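Local coordinates for glycosyl hydrolase family 61, 2 protein (Heterobasidion irregulare TC 32-1, PDB 5NNS) that oxidatively cleaves cellulose and related polysaccharides at a copper centre, as an AA9 lytic polysaccharide monooxygenase that yields specifically C1-oxidised products, at residues G53-S58 and D95-T100; A73-W78 and G127-N132; Y195-S198 and V202-D205. All blocks are in the same frame, centred on the assembly; numbering follows the deposited sequence.

Contact 1: residues G53-S58 and D95-T100; sequences GASLGS and DCTTAT. With NA (sodium ion), chain P.
A type I beta turn running from C96 to A99 meets the 53-58 loop where T97, the second residue of the turn, faces S55 and G57. The turn is closed by A99 N bonding to C96 O, and it lies in the connection between strands 85-91 and 106-116, while 53-58 belongs to the long loop that precedes strand 63-66. The pair of loops comes closest at S55 and T97, whose CA atoms are 5.6 Å apart.

One hydrogen bond joins the two segments: S55 OG donates to T97 O at 2.7 Å. The hydroxyl lies in the carbonyl plane on a lone pair, with a C=O...donor angle of 123°. S55 carries its OG anti to the backbone N (chi1 178°), which swings the oxygen across to the turn. There it also meets the T97 methyl, T97 CG2 coming to 3.1 Å of S55 OG, a tight fit; the same methyl, T97 CG2, sits 3.4 Å from G57 O. Within its own loop S55 OG receives a weak bond from G57 N.

The other branch of T97, OG1, is hydrogen-bonded to Q172 and makes a long, weak bond to D95 OD1. D95 OD1 also binds the sodium ion at 2.5 Å. Waters 1, 2 and 3 are the ion's other ligands, and water 1 accepts a bond from C96 N at 2.7 Å, linking the ion to the start of the turn. R31 reaches both loops, bonding G53 O on one and C96 O and A99 O on the other.

The S55 hydroxyl thus spends its proton on T97 O, and its rotation at this surface junction is probably set mainly by that bond, with a weak second hold from G57 N.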
loop_
_atom_site.group_PDB
_atom_site.type_symbol
_atom_site.label_atom_id
_atom_site.label_comp_id
_atom_site.label_asym_id
_atom_site.label_seq_id
_atom_site.Cartn_x
_atom_site.Cartn_y
_atom_site.Cartn_z
ATOM N N GLY A 53 5.391 4.737 11.435
ATOM C CA GLY A 53 5.839 5.054 10.076
ATOM C C GLY A 53 7.247 5.626 10.021
ATOM O O GLY A 53 7.664 6.156 8.987
ATOM N N ALA A 54 7.993 5.482 11.118
ATOM C CA ALA A 54 9.252 6.188 11.286
ATOM C C ALA A 54 10.348 5.609 10.402
ATOM O O ALA A 54 10.374 4.408 10.105
ATOM C CB ALA A 54 9.687 6.162 12.744
ATOM N N SER A 55 11.230 6.497 9.963
ATOM C CA SER A 55 12.487 6.122 9.340
ATOM C C SER A 55 13.382 5.454 10.386
ATOM O O SER A 55 13.252 5.720 11.576
ATOM C CB SER A 55 13.168 7.382 8.806
ATOM O OG SER A 55 14.415 7.101 8.217
ATOM N N LEU A 56 14.288 4.596 9.928
ATOM C CA LEU A 56 15.263 3.939 10.806
ATOM C C LEU A 56 16.644 4.622 10.823
ATOM O O LEU A 56 17.615 4.035 11.306
ATOM C CB LEU A 56 15.398 2.461 10.417
ATOM C CG LEU A 56 14.109 1.635 10.490
ATOM C CD1 LEU A 56 14.350 0.250 9.921
ATOM C CD2 LEU A 56 13.601 1.544 11.920
ATOM N N GLY A 57 16.730 5.849 10.306
ATOM C CA GLY A 57 17.963 6.633 10.363
ATOM C C GLY A 57 19.104 5.990 9.593
ATOM O O GLY A 57 18.986 5.746 8.387
ATOM N N SER A 58 20.202 5.710 10.293
ATOM C CA SER A 58 21.368 5.054 9.689
ATOM C C SER A 58 21.112 3.577 9.343
ATOM O O SER A 58 21.742 3.046 8.429
ATOM C CB SER A 58 22.583 5.170 10.613
ATOM O OG SER A 58 22.256 4.740 11.920
ATOM N N ASP A 95 15.957 12.728 -0.168
ATOM C CA ASP A 95 16.219 11.463 0.524
ATOM C C ASP A 95 14.907 10.945 1.137
ATOM O O ASP A 95 14.193 11.704 1.796
ATOM C CB ASP A 95 17.278 11.686 1.617
ATOM C CG ASP A 95 17.789 10.385 2.245
ATOM O OD1 ASP A 95 17.597 9.291 1.665
ATOM O OD2 ASP A 95 18.415 10.455 3.327
ATOM N N CYS A 96 14.584 9.671 0.914
ATOM C CA CYS A 96 13.382 9.055 1.517
ATOM C C CYS A 96 13.513 8.887 3.024
ATOM O O CYS A 96 12.539 9.057 3.761
ATOM C CB CYS A 96 13.067 7.692 0.895
ATOM S SG CYS A 96 12.499 7.736 -0.817
ATOM N N THR A 97 14.723 8.560 3.468
ATOM C CA THR A 97 15.039 8.370 4.883
ATOM C C THR A 97 14.645 9.579 5.745
ATOM O O THR A 97 14.189 9.407 6.875
ATOM C CB THR A 97 16.545 8.053 5.045
ATOM O OG1 THR A 97 16.929 7.044 4.098
ATOM C CG2 THR A 97 16.878 7.571 6.454
ATOM N N THR A 98 14.811 10.787 5.205
ATOM C CA THR A 98 14.481 12.031 5.922
ATOM C C THR A 98 13.113 12.639 5.540
ATOM O O THR A 98 12.732 13.679 6.077
ATOM C CB THR A 98 15.581 13.091 5.694
ATOM O OG1 THR A 98 15.607 13.477 4.316
ATOM C CG2 THR A 98 16.941 12.536 6.080
ATOM N N ALA A 99 12.381 11.989 4.632
ATOM C CA ALA A 99 11.107 12.510 4.126
ATOM C C ALA A 99 9.970 12.241 5.101
ATOM O O ALA A 99 9.882 11.150 5.663
ATOM C CB ALA A 99 10.787 11.889 2.773
ATOM N N THR A 100 9.111 13.240 5.299
ATOM C CA THR A 100 7.845 13.066 6.020
ATOM C C THR A 100 6.841 12.507 5.006
ATOM O O THR A 100 6.482 13.191 4.041
ATOM C CB THR A 100 7.339 14.405 6.616
ATOM O OG1 THR A 100 8.338 14.954 7.479
ATOM C CG2 THR A 100 6.071 14.207 7.427
HETATM NA NA NA P . 17.939 6.873 1.121
HETATM O O HOH W 1 16.334 8.124 -0.480
HETATM O O HOH W 2 18.903 4.789 1.014
HETATM O O HOH W 3 20.145 7.095 0.392
#

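Contact 2: residues A73-W78 and G127-N132; sequences AYWNQW and GQLVAN. With NAG (2-acetamido-2-deoxy-beta-D-glucopyranose), chain D.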
loop_
_atom_site.group_PDB
_atom_site.type_symbol
_atom_site.label_atom_id
_atom_site.label_comp_id
_atom_site.label_asym_id
_atom_site.label_seq_id
_atom_site.Cartn_x
_atom_site.Cartn_y
_atom_site.Cartn_z
ATOM N N ALA A 73 5.171 -8.066 -2.603
ATOM C CA ALA A 73 5.054 -7.882 -1.159
ATOM C C ALA A 73 4.478 -9.158 -0.577
ATOM O O ALA A 73 3.538 -9.726 -1.141
ATOM C CB ALA A 73 4.156 -6.695 -0.842
ATOM N N TYR A 74 5.052 -9.617 0.535
ATOM C CA TYR A 74 4.596 -10.842 1.193
ATOM C C TYR A 74 3.975 -10.508 2.542
ATOM O O TYR A 74 4.553 -9.743 3.320
ATOM C CB TYR A 74 5.753 -11.819 1.385
ATOM C CG TYR A 74 6.394 -12.295 0.103
ATOM C CD1 TYR A 74 5.910 -13.414 -0.583
ATOM C CD2 TYR A 74 7.507 -11.643 -0.412
ATOM C CE1 TYR A 74 6.515 -13.861 -1.758
ATOM C CE2 TYR A 74 8.117 -12.075 -1.581
ATOM C CZ TYR A 74 7.623 -13.180 -2.253
ATOM O OH TYR A 74 8.253 -13.586 -3.410
ATOM N N TRP A 75 2.804 -11.088 2.807
ATOM C CA TRP A 75 2.104 -10.912 4.081
ATOM C C TRP A 75 2.277 -12.132 4.984
ATOM O O TRP A 75 2.783 -13.181 4.562
ATOM C CB TRP A 75 0.607 -10.665 3.849
ATOM C CG TRP A 75 0.245 -9.248 3.531
ATOM C CD1 TRP A 75 -0.330 -8.338 4.375
ATOM C CD2 TRP A 75 0.410 -8.582 2.275
ATOM N NE1 TRP A 75 -0.526 -7.145 3.724
ATOM C CE2 TRP A 75 -0.080 -7.265 2.434
ATOM C CE3 TRP A 75 0.926 -8.969 1.033
ATOM C CZ2 TRP A 75 -0.067 -6.330 1.392
ATOM C CZ3 TRP A 75 0.941 -8.031 -0.008
ATOM C CH2 TRP A 75 0.443 -6.732 0.183
ATOM N N ASN A 76 1.846 -11.970 6.233
ATOM C CA ASN A 76 1.514 -13.095 7.106
ATOM C C ASN A 76 0.374 -13.919 6.488
ATOM O O ASN A 76 -0.181 -13.550 5.447
ATOM C CB ASN A 76 1.096 -12.593 8.495
ATOM C CG ASN A 76 -0.070 -11.611 8.444
ATOM O OD1 ASN A 76 -0.010 -10.600 7.738
ATOM N ND2 ASN A 76 -1.123 -11.892 9.199
ATOM N N GLN A 77 0.020 -15.026 7.126
ATOM C CA GLN A 77 -1.186 -15.773 6.728
ATOM C C GLN A 77 -2.415 -14.900 6.985
ATOM O O GLN A 77 -2.989 -14.910 8.079
ATOM C CB GLN A 77 -1.271 -17.105 7.454
ATOM C CG GLN A 77 -0.205 -18.077 6.968
ATOM C CD GLN A 77 -0.202 -19.388 7.713
ATOM O OE1 GLN A 77 -0.831 -19.530 8.762
ATOM N NE2 GLN A 77 0.510 -20.365 7.168
ATOM N N TRP A 78 -2.777 -14.132 5.955
ATOM C CA TRP A 78 -3.717 -13.027 6.068
ATOM C C TRP A 78 -5.130 -13.561 6.317
ATOM O O TRP A 78 -5.608 -14.409 5.545
ATOM C CB TRP A 78 -3.664 -12.158 4.809
ATOM C CG TRP A 78 -4.506 -10.936 4.887
ATOM C CD1 TRP A 78 -5.635 -10.687 4.187
ATOM C CD2 TRP A 78 -4.288 -9.796 5.721
ATOM N NE1 TRP A 78 -6.156 -9.465 4.540
ATOM C CE2 TRP A 78 -5.342 -8.896 5.481
ATOM C CE3 TRP A 78 -3.314 -9.459 6.664
ATOM C CZ2 TRP A 78 -5.444 -7.664 6.141
ATOM C CZ3 TRP A 78 -3.414 -8.239 7.314
ATOM C CH2 TRP A 78 -4.475 -7.361 7.054
ATOM N N GLY A 127 -8.934 -11.572 -1.346
ATOM C CA GLY A 127 -9.057 -13.021 -1.505
ATOM C C GLY A 127 -8.041 -13.609 -2.470
ATOM O O GLY A 127 -7.544 -14.711 -2.250
ATOM N N GLN A 128 -7.733 -12.873 -3.534
ATOM C CA GLN A 128 -6.696 -13.285 -4.486
ATOM C C GLN A 128 -5.295 -13.241 -3.859
ATOM O O GLN A 128 -4.483 -14.122 -4.106
ATOM C CB GLN A 128 -6.741 -12.426 -5.759
ATOM C CG GLN A 128 -7.959 -12.684 -6.631
ATOM C CD GLN A 128 -8.034 -11.754 -7.831
ATOM O OE1 GLN A 128 -7.625 -10.594 -7.760
ATOM N NE2 GLN A 128 -8.570 -12.257 -8.939
ATOM N N LEU A 129 -5.032 -12.206 -3.061
ATOM C CA LEU A 129 -3.776 -12.066 -2.318
ATOM C C LEU A 129 -3.524 -13.276 -1.404
ATOM O O LEU A 129 -2.450 -13.871 -1.441
ATOM C CB LEU A 129 -3.803 -10.770 -1.498
ATOM C CG LEU A 129 -2.571 -10.328 -0.695
ATOM C CD1 LEU A 129 -2.557 -8.815 -0.619
ATOM C CD2 LEU A 129 -2.520 -10.920 0.710
ATOM N N VAL A 130 -4.534 -13.647 -0.620
ATOM C CA VAL A 130 -4.451 -14.811 0.280
ATOM C C VAL A 130 -4.146 -16.079 -0.530
ATOM O O VAL A 130 -3.242 -16.840 -0.180
ATOM C CB VAL A 130 -5.750 -14.990 1.105
ATOM C CG1 VAL A 130 -5.751 -16.305 1.876
ATOM C CG2 VAL A 130 -5.959 -13.821 2.065
ATOM N N ALA A 131 -4.894 -16.275 -1.620
ATOM C CA ALA A 131 -4.756 -17.456 -2.488
ATOM C C ALA A 131 -3.408 -17.563 -3.192
ATOM O O ALA A 131 -2.974 -18.667 -3.517
ATOM C CB ALA A 131 -5.869 -17.481 -3.519
ATOM N N ASN A 132 -2.755 -16.423 -3.418
ATOM C CA ASN A 132 -1.441 -16.369 -4.050
ATOM C C ASN A 132 -0.336 -16.335 -2.991
ATOM O O ASN A 132 0.504 -15.433 -2.996
ATOM C CB ASN A 132 -1.368 -15.135 -4.973
ATOM C CG ASN A 132 -0.044 -15.012 -5.702
ATOM O OD1 ASN A 132 0.530 -16.007 -6.134
ATOM N ND2 ASN A 132 0.458 -13.787 -5.819
HETATM C C1 NAG D . 5.541 -18.067 -0.175
HETATM C C2 NAG D . 6.739 -18.336 -1.078
HETATM C C3 NAG D . 8.018 -18.494 -0.270
HETATM C C4 NAG D . 8.226 -17.329 0.702
HETATM C C5 NAG D . 6.953 -17.052 1.498
HETATM C C6 NAG D . 7.091 -15.780 2.328
HETATM C C7 NAG D . 6.199 -19.519 -3.189
HETATM C C8 NAG D . 6.013 -20.867 -3.822
HETATM N N2 NAG D . 6.517 -19.534 -1.883
HETATM O O3 NAG D . 9.104 -18.561 -1.202
HETATM O O4 NAG D . 9.292 -17.629 1.612
HETATM O O5 NAG D . 5.832 -16.914 0.613
HETATM O O6 NAG D . 5.914 -15.599 3.122
HETATM O O7 NAG D . 6.066 -18.501 -3.851
#
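L129, W78 and V130 give up the most surface where helix 125-131 packs against the end of strand 70-75 and the turn after it. L129 points into the contact with both methyls engaged. L129 CD1 sits over one face of the W75 indole, 3.7 Å from the centroid of its six-membered ring and 14° off the normal, which qualifies as a CH-pi contact; the closest ring atom, W75 CZ3, is 3.6 Å from L129 CD1. L129 CD2 lies 4.0 Å from W75 CE3 and more loosely, 4.4 Å, from W78 CB. The leucine side chain crosses W75 at about a right angle, its chi1 of -176° directing the branch at the ring.

V130 approaches W78 differently. V130 CG2 lies in the plane of the indole, at the edge, 3.8 Å from W78 CD1, and it also touches the backbone at W78 O, 3.5 Å away. One tryptophan is therefore met on a face and the other on an edge, and the side-chain contacts are apolar.

Q77 is the centre of an inverse gamma turn between the strand and W78. Earlier in the strand, Y74 CD1 approaches NAG O5 at 3.7 Å; this sugar belongs to a glycan on the protein itself and is not a substrate. Beyond the two segments, V4 of strand 4-9 meets W75. L129 of the helix packs on W136 of the four-stranded sheet and on L155 of the six-stranded one, while W78, touched at its edge by V130, meets the copper ligand Y167 edge-to-face.

Contact 3: residues Y195-S198 and V202-D205; sequences YSMS and VNID. With GOL (glycerol), chain G.
Segments 195-198 and 202-205 run in the same general direction, joined by a short loop, with S196 beside V202 and M197 beside N203. They draw together at M197 and N203, whose CA atoms are 5.1 Å apart. The first is extended through S196 and then bends at M197 and S198; the second is largely extended from N203 onward, and neither is a regular helix or strand.

Carbonyl oxygens of the first segment face side chains of the second. S196 O lies 3.4 Å from V202 CB. A trans chi1 (-176°) brings the N203 amide to M197 O, where N203 ND2 donates a hydrogen bond of 3.3 Å. The donor lies in the carbonyl plane, with a C=O...donor angle of 152°. The N-H...acceptor angle is only 140°. N203 CB also comes within 3.1 Å of M197 O. At the other end of the amide, N203 OD1 is hydrogen-bonded to N162 ND2.

The M197 chain is bent at chi2 and chi3 and crosses both partners at about a right angle. M197 SD is 4.0 Å from V202 CG1, and M197 CE approaches N203 OD1 at 3.5 Å. A glycerol, probably from the crystallisation liquor, donates hydrogen bonds from O2 to S198 O and from O3 to N203 O.

The pairing belongs to the long C-terminal loop that follows strand 165-176 in AA9 enzymes, and it leads directly into D205, a residue of the glucan-binding surface.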
loop_
_atom_site.group_PDB
_atom_site.type_symbol
_atom_site.label_atom_id
_atom_site.label_comp_id
_atom_site.label_asym_id
_atom_site.label_seq_id
_atom_site.Cartn_x
_atom_site.Cartn_y
_atom_site.Cartn_z
ATOM N N TYR A 195 -8.764 9.807 1.312
ATOM C CA TYR A 195 -9.895 9.014 1.792
ATOM C C TYR A 195 -10.736 9.804 2.781
ATOM O O TYR A 195 -10.230 10.691 3.463
ATOM C CB TYR A 195 -9.399 7.743 2.500
ATOM C CG TYR A 195 -8.486 6.830 1.687
ATOM C CD1 TYR A 195 -8.723 6.568 0.335
ATOM C CD2 TYR A 195 -7.399 6.188 2.293
ATOM C CE1 TYR A 195 -7.884 5.721 -0.386
ATOM C CE2 TYR A 195 -6.563 5.339 1.576
ATOM C CZ TYR A 195 -6.808 5.106 0.239
ATOM O OH TYR A 195 -5.972 4.268 -0.474
ATOM N N SER A 196 -12.019 9.468 2.861
ATOM C CA SER A 196 -12.885 9.954 3.935
ATOM C C SER A 196 -14.087 9.040 4.116
ATOM O O SER A 196 -14.376 8.197 3.265
ATOM C CB SER A 196 -13.358 11.389 3.675
ATOM O OG SER A 196 -14.400 11.442 2.718
ATOM N N MET A 197 -14.804 9.253 5.218
ATOM C CA MET A 197 -16.021 8.495 5.516
ATOM C C MET A 197 -17.231 8.819 4.625
ATOM O O MET A 197 -18.281 8.209 4.801
ATOM C CB MET A 197 -16.389 8.646 7.000
ATOM C CG MET A 197 -15.389 7.999 7.958
ATOM S SD MET A 197 -15.252 6.201 7.811
ATOM C CE MET A 197 -16.755 5.678 8.641
ATOM N N SER A 198 -17.109 9.761 3.685
ATOM C CA SER A 198 -18.138 9.958 2.648
ATOM C C SER A 198 -17.881 9.148 1.361
ATOM O O SER A 198 -18.746 9.095 0.479
ATOM C CB SER A 198 -18.321 11.452 2.341
ATOM O OG SER A 198 -17.098 12.070 2.013
ATOM N N VAL A 202 -15.443 3.260 1.528
ATOM C CA VAL A 202 -14.790 3.403 2.839
ATOM C C VAL A 202 -15.769 3.209 3.993
ATOM O O VAL A 202 -15.464 2.482 4.935
ATOM C CB VAL A 202 -14.088 4.777 2.978
ATOM C CG1 VAL A 202 -13.508 4.974 4.384
ATOM C CG2 VAL A 202 -12.990 4.910 1.932
ATOM N N ASN A 203 -16.911 3.891 3.927
ATOM C CA ASN A 203 -17.962 3.790 4.930
ATOM C C ASN A 203 -19.068 2.944 4.329
ATOM O O ASN A 203 -20.016 3.450 3.740
ATOM C CB ASN A 203 -18.461 5.191 5.310
ATOM C CG ASN A 203 -19.486 5.175 6.433
ATOM O OD1 ASN A 203 -19.613 4.198 7.181
ATOM N ND2 ASN A 203 -20.210 6.279 6.573
ATOM N N ILE A 204 -18.929 1.636 4.491
ATOM C CA ILE A 204 -19.766 0.668 3.792
ATOM C C ILE A 204 -20.202 -0.426 4.749
ATOM O O ILE A 204 -19.436 -0.860 5.607
ATOM C CB ILE A 204 -19.022 0.074 2.565
ATOM C CG1 ILE A 204 -19.953 -0.811 1.722
ATOM C CG2 ILE A 204 -17.774 -0.700 2.975
ATOM C CD1 ILE A 204 -19.449 -1.033 0.314
ATOM N N ASP A 205 -21.453 -0.837 4.611
ATOM C CA ASP A 205 -21.987 -1.992 5.304
ATOM C C ASP A 205 -22.351 -2.956 4.195
ATOM O O ASP A 205 -23.402 -2.820 3.575
ATOM C CB ASP A 205 -23.217 -1.588 6.130
ATOM C CG ASP A 205 -23.941 -2.780 6.766
ATOM O OD1 ASP A 205 -23.357 -3.881 6.900
ATOM O OD2 ASP A 205 -25.112 -2.594 7.152
HETATM C C1 GOL G . -21.634 7.981 2.607
HETATM O O1 GOL G . -21.914 9.289 2.095
HETATM C C2 GOL G . -21.810 6.949 1.499
HETATM O O2 GOL G . -21.084 7.334 0.321
HETATM C C3 GOL G . -21.298 5.598 1.972
HETATM O O3 GOL G . -22.064 5.136 3.086
#

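The three contacts lie well apart in one small chain. The centres of contact 1 and contact 2 are 27 Å apart, those of contact 1 and contact 3 are 30 Å apart, and those of contact 2 and contact 3 are 24 Å apart; even the nearest atoms are about 15, 15 and 12 Å apart. Contact 2 is the one beside the catalytic copper: measured between nearest atoms, the W78 side chain is about 5 Å from the ion and about 3 and 4 Å from those of Y167 and H80. Contact 3 reaches the substrate surface instead, through D205. Contact 1, with its sodium ion, lies far from the copper and the glucan-binding residues. Contacts 1 and 2 interleave along the sequence, whereas contact 3 follows both.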